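Local coordinates for peroxisomal acyl-coenzyme A oxidase 1 (Arabidopsis thaliana, PDB 1W07), which oxidises long- and medium-chain acyl-CoAs to 2-trans-enoyl-CoAs with FAD as cofactor, passing the electrons to oxygen to give hydrogen peroxide, at residues B[427-439]-B[512-526]. The protein carries 1 engineered substitution. Numbering follows the deposited sequence.
Sequences NVVLQLQVARFLM and FQELLADLVEAAIAH. With FAD (flavin-adenine dinucleotide), chain I.
Arg436 of helix 427-443 lies over the ring of Phe512, near the end of helix 508-514, and the ring is sandwiched from both faces. Over one face the guanidinium is stacked almost flat, the planes 10° apart and CZ of Arg436 4.1 Å from the centroid of the Phe512 ring, a cation-pi contact. Leu519 CD1, from the same segment as the ring, covers the opposite face. With CG beside the backbone N (chi1 -72°), Arg436 CG meets CZ of Phe512 at 3.4 Å, and the chain, extended from there to NE, carries the guanidinium over the ring. An alanine in place of Phe512 would probably leave the Arg436 guanidinium without its aromatic platform and open a gap beside Leu519.

Leu432 divides its two methyls between protein and cofactor. CD2 is wedged tightly against Leu516 CD2, 3.4 Å away, and Val520 CG2, whereas CD1 lies 3.5 Å from N1A of the FAD adenine. Val429 CG2 and Val428 CB also touch the FAD, at the adenine and at O2B of the ribose, so 427-439 has one flank on the cofactor and another on 512-526.

The axes of helices 427-439 and 516-526 come within 8.2 Å, crossing at 82°, an approach consistent with the small side chains of Ala435 and Ala523. Ala523 is a knob in a hole formed by Gln431, Val434, Ala435 and Leu438, its CB 3.4 Å from Gln431 O. The amide oxygen OE1 of Gln431 is buried here without a polar partner. Farther along, Leu438 CD2 sits squarely over the His526 ring, 3.8 Å from its centroid, while His526 ND1 is hydrogen-bonded to Tyr457 OH.

The crossing thus joins the C-alpha1 region to the C-terminal helical region. Helix 370-398 packs on Gln431 and Ile524, helix 480-503 on Met439 and Leu519, and the second subunit places its Arg333 against Val428 and its Thr329 against Leu516.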
loop_
_atom_site.group_PDB
_atom_site.type_symbol
_atom_site.label_atom_id
_atom_site.label_comp_id
_atom_site.label_asym_id
_atom_site.label_seq_id
_atom_site.Cartn_x
_atom_site.Cartn_y
_atom_site.Cartn_z
ATOM N N ASN B 427 -11.657 -7.626 6.878
ATOM C CA ASN B 427 -12.298 -6.324 6.986
ATOM C C ASN B 427 -13.620 -6.157 6.249
ATOM O O ASN B 427 -14.520 -5.494 6.755
ATOM C CB ASN B 427 -11.315 -5.216 6.586
ATOM C CG ASN B 427 -10.420 -4.816 7.739
ATOM O OD1 ASN B 427 -10.581 -5.334 8.849
ATOM N ND2 ASN B 427 -9.493 -3.901 7.504
ATOM N N VAL B 428 -13.746 -6.759 5.071
ATOM C CA VAL B 428 -14.979 -6.652 4.312
ATOM C C VAL B 428 -16.038 -7.552 4.935
ATOM O O VAL B 428 -17.216 -7.177 5.031
ATOM C CB VAL B 428 -14.753 -7.040 2.846
ATOM C CG1 VAL B 428 -16.075 -7.127 2.112
ATOM C CG2 VAL B 428 -13.848 -6.013 2.189
ATOM N N VAL B 429 -15.627 -8.741 5.364
ATOM C CA VAL B 429 -16.552 -9.658 6.001
ATOM C C VAL B 429 -17.113 -9.016 7.273
ATOM O O VAL B 429 -18.311 -9.106 7.538
ATOM C CB VAL B 429 -15.856 -10.988 6.369
ATOM C CG1 VAL B 429 -16.806 -11.855 7.171
ATOM C CG2 VAL B 429 -15.422 -11.719 5.105
ATOM N N LEU B 430 -16.256 -8.363 8.059
ATOM C CA LEU B 430 -16.703 -7.724 9.296
ATOM C C LEU B 430 -17.732 -6.619 9.058
ATOM O O LEU B 430 -18.688 -6.485 9.822
ATOM C CB LEU B 430 -15.505 -7.152 10.076
ATOM C CG LEU B 430 -14.603 -8.204 10.716
ATOM C CD1 LEU B 430 -13.314 -7.575 11.253
ATOM C CD2 LEU B 430 -15.380 -8.895 11.823
ATOM N N GLN B 431 -17.534 -5.833 8.003
ATOM C CA GLN B 431 -18.453 -4.751 7.686
ATOM C C GLN B 431 -19.803 -5.293 7.220
ATOM O O GLN B 431 -20.830 -4.626 7.359
ATOM C CB GLN B 431 -17.857 -3.824 6.620
ATOM C CG GLN B 431 -16.739 -2.893 7.135
ATOM C CD GLN B 431 -17.226 -1.852 8.144
ATOM O OE1 GLN B 431 -18.364 -1.903 8.614
ATOM N NE2 GLN B 431 -16.356 -0.902 8.483
ATOM N N LEU B 432 -19.813 -6.508 6.678
ATOM C CA LEU B 432 -21.069 -7.104 6.234
ATOM C C LEU B 432 -21.903 -7.476 7.452
ATOM O O LEU B 432 -23.133 -7.444 7.412
ATOM C CB LEU B 432 -20.796 -8.341 5.371
ATOM C CG LEU B 432 -20.233 -8.028 3.973
ATOM C CD1 LEU B 432 -19.775 -9.312 3.299
ATOM C CD2 LEU B 432 -21.305 -7.330 3.151
ATOM N N GLN B 433 -21.231 -7.825 8.541
ATOM C CA GLN B 433 -21.927 -8.173 9.772
ATOM C C GLN B 433 -22.609 -6.915 10.296
ATOM O O GLN B 433 -23.747 -6.966 10.772
ATOM C CB GLN B 433 -20.939 -8.714 10.809
ATOM C CG GLN B 433 -20.606 -10.190 10.615
ATOM C CD GLN B 433 -19.305 -10.601 11.282
ATOM O OE1 GLN B 433 -18.970 -10.132 12.376
ATOM N NE2 GLN B 433 -18.570 -11.493 10.633
ATOM N N VAL B 434 -21.918 -5.781 10.204
ATOM C CA VAL B 434 -22.490 -4.515 10.659
ATOM C C VAL B 434 -23.715 -4.207 9.804
ATOM O O VAL B 434 -24.753 -3.791 10.317
ATOM C CB VAL B 434 -21.469 -3.352 10.533
ATOM C CG1 VAL B 434 -22.142 -2.010 10.855
ATOM C CG2 VAL B 434 -20.301 -3.590 11.479
ATOM N N ALA B 435 -23.591 -4.416 8.496
ATOM C CA ALA B 435 -24.695 -4.161 7.572
ATOM C C ALA B 435 -25.919 -4.976 7.987
ATOM O O ALA B 435 -27.032 -4.447 8.033
ATOM C CB ALA B 435 -24.283 -4.507 6.146
ATOM N N ARG B 436 -25.726 -6.257 8.285
ATOM C CA ARG B 436 -26.850 -7.087 8.714
ATOM C C ARG B 436 -27.492 -6.480 9.967
ATOM O O ARG B 436 -28.710 -6.416 10.074
ATOM C CB ARG B 436 -26.389 -8.515 9.009
ATOM C CG ARG B 436 -26.027 -9.333 7.783
ATOM C CD ARG B 436 -25.705 -10.761 8.179
ATOM N NE ARG B 436 -25.116 -11.536 7.093
ATOM C CZ ARG B 436 -25.767 -11.976 6.019
ATOM N NH1 ARG B 436 -27.063 -11.736 5.850
ATOM N NH2 ARG B 436 -25.109 -12.677 5.105
ATOM N N PHE B 437 -26.664 -6.041 10.911
ATOM C CA PHE B 437 -27.153 -5.428 12.143
ATOM C C PHE B 437 -27.958 -4.162 11.834
ATOM O O PHE B 437 -29.013 -3.916 12.426
ATOM C CB PHE B 437 -25.972 -5.079 13.057
ATOM C CG PHE B 437 -26.350 -4.259 14.260
ATOM C CD1 PHE B 437 -27.056 -4.829 15.312
ATOM C CD2 PHE B 437 -26.013 -2.908 14.332
ATOM C CE1 PHE B 437 -27.425 -4.073 16.421
ATOM C CE2 PHE B 437 -26.378 -2.136 15.442
ATOM C CZ PHE B 437 -27.086 -2.723 16.488
ATOM N N LEU B 438 -27.453 -3.362 10.899
ATOM C CA LEU B 438 -28.129 -2.131 10.522
ATOM C C LEU B 438 -29.454 -2.437 9.852
ATOM O O LEU B 438 -30.448 -1.755 10.103
ATOM C CB LEU B 438 -27.253 -1.290 9.580
ATOM C CG LEU B 438 -26.013 -0.631 10.218
ATOM C CD1 LEU B 438 -25.206 0.079 9.135
ATOM C CD2 LEU B 438 -26.447 0.349 11.314
ATOM N N MET B 439 -29.472 -3.465 9.005
ATOM C CA MET B 439 -30.697 -3.849 8.310
ATOM C C MET B 439 -31.760 -4.322 9.296
ATOM O O MET B 439 -32.938 -4.009 9.137
ATOM C CB MET B 439 -30.412 -4.941 7.275
ATOM C CG MET B 439 -29.599 -4.475 6.067
ATOM S SD MET B 439 -30.326 -3.087 5.160
ATOM C CE MET B 439 -29.372 -1.692 5.854
ATOM N N PHE B 512 -29.614 -9.480 -0.549
ATOM C CA PHE B 512 -28.492 -9.078 0.290
ATOM C C PHE B 512 -27.185 -9.299 -0.475
ATOM O O PHE B 512 -26.302 -8.438 -0.462
ATOM C CB PHE B 512 -28.472 -9.900 1.582
ATOM C CG PHE B 512 -27.565 -9.336 2.651
ATOM C CD1 PHE B 512 -28.043 -8.400 3.562
ATOM C CD2 PHE B 512 -26.230 -9.724 2.733
ATOM C CE1 PHE B 512 -27.216 -7.858 4.534
ATOM C CE2 PHE B 512 -25.381 -9.186 3.709
ATOM C CZ PHE B 512 -25.873 -8.252 4.611
ATOM N N GLN B 513 -27.068 -10.453 -1.137
ATOM C CA GLN B 513 -25.875 -10.802 -1.908
ATOM C C GLN B 513 -25.698 -9.909 -3.132
ATOM O O GLN B 513 -24.576 -9.546 -3.498
ATOM C CB GLN B 513 -25.939 -12.270 -2.350
ATOM C CG GLN B 513 -25.825 -13.272 -1.203
ATOM C CD GLN B 513 -24.618 -13.016 -0.300
ATOM O OE1 GLN B 513 -23.496 -12.826 -0.775
ATOM N NE2 GLN B 513 -24.845 -13.031 1.009
ATOM N N GLU B 514 -26.811 -9.559 -3.768
ATOM C CA GLU B 514 -26.781 -8.697 -4.941
ATOM C C GLU B 514 -26.293 -7.290 -4.572
ATOM O O GLU B 514 -25.524 -6.678 -5.314
ATOM C CB GLU B 514 -28.188 -8.614 -5.543
ATOM C CG GLU B 514 -28.299 -7.832 -6.846
ATOM C CD GLU B 514 -27.421 -8.400 -7.946
ATOM O OE1 GLU B 514 -27.260 -9.634 -7.993
ATOM O OE2 GLU B 514 -26.898 -7.614 -8.765
ATOM N N LEU B 515 -26.731 -6.786 -3.420
ATOM C CA LEU B 515 -26.368 -5.443 -2.992
ATOM C C LEU B 515 -25.216 -5.377 -1.984
ATOM O O LEU B 515 -25.083 -4.387 -1.255
ATOM C CB LEU B 515 -27.602 -4.750 -2.412
ATOM C CG LEU B 515 -28.857 -4.721 -3.299
ATOM C CD1 LEU B 515 -29.987 -4.081 -2.535
ATOM C CD2 LEU B 515 -28.597 -3.942 -4.573
ATOM N N LEU B 516 -24.375 -6.406 -1.948
ATOM C CA LEU B 516 -23.259 -6.442 -1.000
ATOM C C LEU B 516 -22.429 -5.174 -0.982
ATOM O O LEU B 516 -22.138 -4.648 0.091
ATOM C CB LEU B 516 -22.325 -7.628 -1.272
ATOM C CG LEU B 516 -22.695 -8.999 -0.715
ATOM C CD1 LEU B 516 -21.497 -9.915 -0.838
ATOM C CD2 LEU B 516 -23.109 -8.898 0.744
ATOM N N ALA B 517 -22.033 -4.687 -2.159
ATOM C CA ALA B 517 -21.216 -3.483 -2.242
ATOM C C ALA B 517 -21.936 -2.302 -1.581
ATOM O O ALA B 517 -21.343 -1.556 -0.802
ATOM C CB ALA B 517 -20.871 -3.165 -3.729
ATOM N N ASP B 518 -23.217 -2.141 -1.874
ATOM C CA ASP B 518 -23.984 -1.039 -1.294
ATOM C C ASP B 518 -24.084 -1.160 0.222
ATOM O O ASP B 518 -24.036 -0.159 0.944
ATOM C CB ASP B 518 -25.399 -1.012 -1.886
ATOM C CG ASP B 518 -25.424 -0.594 -3.346
ATOM O OD1 ASP B 518 -24.453 -0.878 -4.078
ATOM O OD2 ASP B 518 -26.430 0.012 -3.776
ATOM N N LEU B 519 -24.237 -2.391 0.697
ATOM C CA LEU B 519 -24.388 -2.632 2.125
ATOM C C LEU B 519 -23.118 -2.293 2.891
ATOM O O LEU B 519 -23.181 -1.744 3.992
ATOM C CB LEU B 519 -24.802 -4.092 2.361
ATOM C CG LEU B 519 -26.232 -4.418 1.886
ATOM C CD1 LEU B 519 -26.446 -5.928 1.768
ATOM C CD2 LEU B 519 -27.221 -3.796 2.862
ATOM N N VAL B 520 -21.969 -2.614 2.308
ATOM C CA VAL B 520 -20.687 -2.324 2.930
ATOM C C VAL B 520 -20.472 -0.809 3.018
ATOM O O VAL B 520 -19.913 -0.307 4.005
ATOM C CB VAL B 520 -19.520 -2.950 2.125
ATOM C CG1 VAL B 520 -18.190 -2.388 2.615
ATOM C CG2 VAL B 520 -19.551 -4.466 2.274
ATOM N N GLU B 521 -20.890 -0.076 1.989
ATOM C CA GLU B 521 -20.729 1.379 1.998
ATOM C C GLU B 521 -21.587 2.009 3.103
ATOM O O GLU B 521 -21.145 2.949 3.767
ATOM C CB GLU B 521 -21.112 1.969 0.649
ATOM C CG GLU B 521 -19.977 1.966 -0.354
ATOM C CD GLU B 521 -20.394 2.520 -1.695
ATOM O OE1 GLU B 521 -21.031 3.593 -1.724
ATOM O OE2 GLU B 521 -20.076 1.889 -2.716
ATOM N N ALA B 522 -22.802 1.493 3.306
ATOM C CA ALA B 522 -23.693 2.015 4.345
ATOM C C ALA B 522 -23.133 1.721 5.737
ATOM O O ALA B 522 -23.246 2.543 6.647
ATOM C CB ALA B 522 -25.103 1.400 4.210
ATOM N N ALA B 523 -22.547 0.538 5.896
ATOM C CA ALA B 523 -21.966 0.138 7.171
ATOM C C ALA B 523 -20.752 1.018 7.475
ATOM O O ALA B 523 -20.521 1.402 8.622
ATOM C CB ALA B 523 -21.573 -1.341 7.127
ATOM N N ILE B 524 -19.980 1.340 6.445
ATOM C CA ILE B 524 -18.815 2.206 6.608
ATOM C C ILE B 524 -19.258 3.594 7.038
ATOM O O ILE B 524 -18.641 4.191 7.922
ATOM C CB ILE B 524 -17.993 2.307 5.293
ATOM C CG1 ILE B 524 -17.178 1.016 5.115
ATOM C CG2 ILE B 524 -17.093 3.556 5.314
ATOM C CD1 ILE B 524 -16.529 0.906 3.769
ATOM N N ALA B 525 -20.322 4.112 6.420
ATOM C CA ALA B 525 -20.839 5.445 6.777
ATOM C C ALA B 525 -21.275 5.459 8.241
ATOM O O ALA B 525 -21.062 6.437 8.945
ATOM C CB ALA B 525 -22.026 5.845 5.859
ATOM N N HIS B 526 -21.877 4.366 8.702
ATOM C CA HIS B 526 -22.304 4.266 10.090
ATOM C C HIS B 526 -21.091 4.322 11.019
ATOM O O HIS B 526 -21.070 5.080 11.981
ATOM C CB HIS B 526 -23.054 2.960 10.315
ATOM C CG HIS B 526 -23.435 2.728 11.744
ATOM N ND1 HIS B 526 -24.406 3.464 12.389
ATOM C CD2 HIS B 526 -22.985 1.828 12.650
ATOM C CE1 HIS B 526 -24.537 3.027 13.627
ATOM N NE2 HIS B 526 -23.688 2.033 13.810
HETATM P PA FAD I . -11.033 -14.921 3.381
HETATM O O1A FAD I . -11.996 -14.756 4.492
HETATM O O2A FAD I . -10.996 -16.223 2.681
HETATM O O5B FAD I . -11.284 -13.740 2.318
HETATM C C5B FAD I . -10.568 -13.696 1.082
HETATM C C4B FAD I . -11.248 -12.718 0.118
HETATM O O4B FAD I . -12.609 -13.156 -0.050
HETATM C C3B FAD I . -11.310 -11.309 0.714
HETATM O O3B FAD I . -11.385 -10.344 -0.339
HETATM C C2B FAD I . -12.620 -11.351 1.498
HETATM O O2B FAD I . -13.191 -10.043 1.578
HETATM C C1B FAD I . -13.484 -12.186 0.549
HETATM N N9A FAD I . -14.596 -12.841 1.276
HETATM C C8A FAD I . -14.500 -13.919 2.057
HETATM N N7A FAD I . -15.702 -14.223 2.548
HETATM C C5A FAD I . -16.570 -13.332 2.084
HETATM C C6A FAD I . -17.939 -13.151 2.239
HETATM N N6A FAD I . -18.647 -13.917 3.062
HETATM N N1A FAD I . -18.557 -12.100 1.551
HETATM C C2A FAD I . -17.793 -11.256 0.738
HETATM N N3A FAD I . -16.492 -11.453 0.624
HETATM C C4A FAD I . -15.868 -12.455 1.267
HETATM N N1 FAD I . -5.033 -17.424 12.785
HETATM C C2 FAD I . -4.988 -18.138 13.990
HETATM O O2 FAD I . -5.826 -19.006 14.221
HETATM N N3 FAD I . -3.970 -17.858 14.914
HETATM C C4 FAD I . -3.009 -16.880 14.631
HETATM O O4 FAD I . -2.140 -16.620 15.466
HETATM C C4X FAD I . -3.049 -16.193 13.422
HETATM N N5 FAD I . -2.049 -15.267 13.088
HETATM C C5X FAD I . -2.069 -14.585 11.869
HETATM C C6 FAD I . -1.008 -13.759 11.512
HETATM C C7 FAD I . -0.972 -13.171 10.253
HETATM C C7M FAD I . 0.218 -12.283 9.893
HETATM C C8 FAD I . -2.010 -13.404 9.344
HETATM C C8M FAD I . -1.996 -12.769 7.952
HETATM C C9 FAD I . -3.073 -14.222 9.711
HETATM C C9A FAD I . -3.115 -14.817 10.967
HETATM N N10 FAD I . -4.144 -15.700 11.323
HETATM C C10 FAD I . -4.060 -16.454 12.506
HETATM C "C1'" FAD I . -5.287 -15.949 10.410
HETATM C "C2'" FAD I . -6.274 -14.780 10.476
HETATM O "O2'" FAD I . -6.668 -14.549 11.830
HETATM C "C3'" FAD I . -7.525 -14.958 9.609
HETATM O "O3'" FAD I . -8.208 -16.153 9.996
HETATM C "C4'" FAD I . -7.202 -15.039 8.115
HETATM O "O4'" FAD I . -6.097 -14.199 7.772
HETATM C "C5'" FAD I . -8.436 -14.621 7.316
HETATM O "O5'" FAD I . -8.118 -14.512 5.929
HETATM P P FAD I . -8.714 -15.553 4.862
HETATM O O1P FAD I . -7.565 -16.118 4.124
HETATM O O2P FAD I . -9.637 -16.476 5.561
HETATM O O3P FAD I . -9.550 -14.578 3.897
#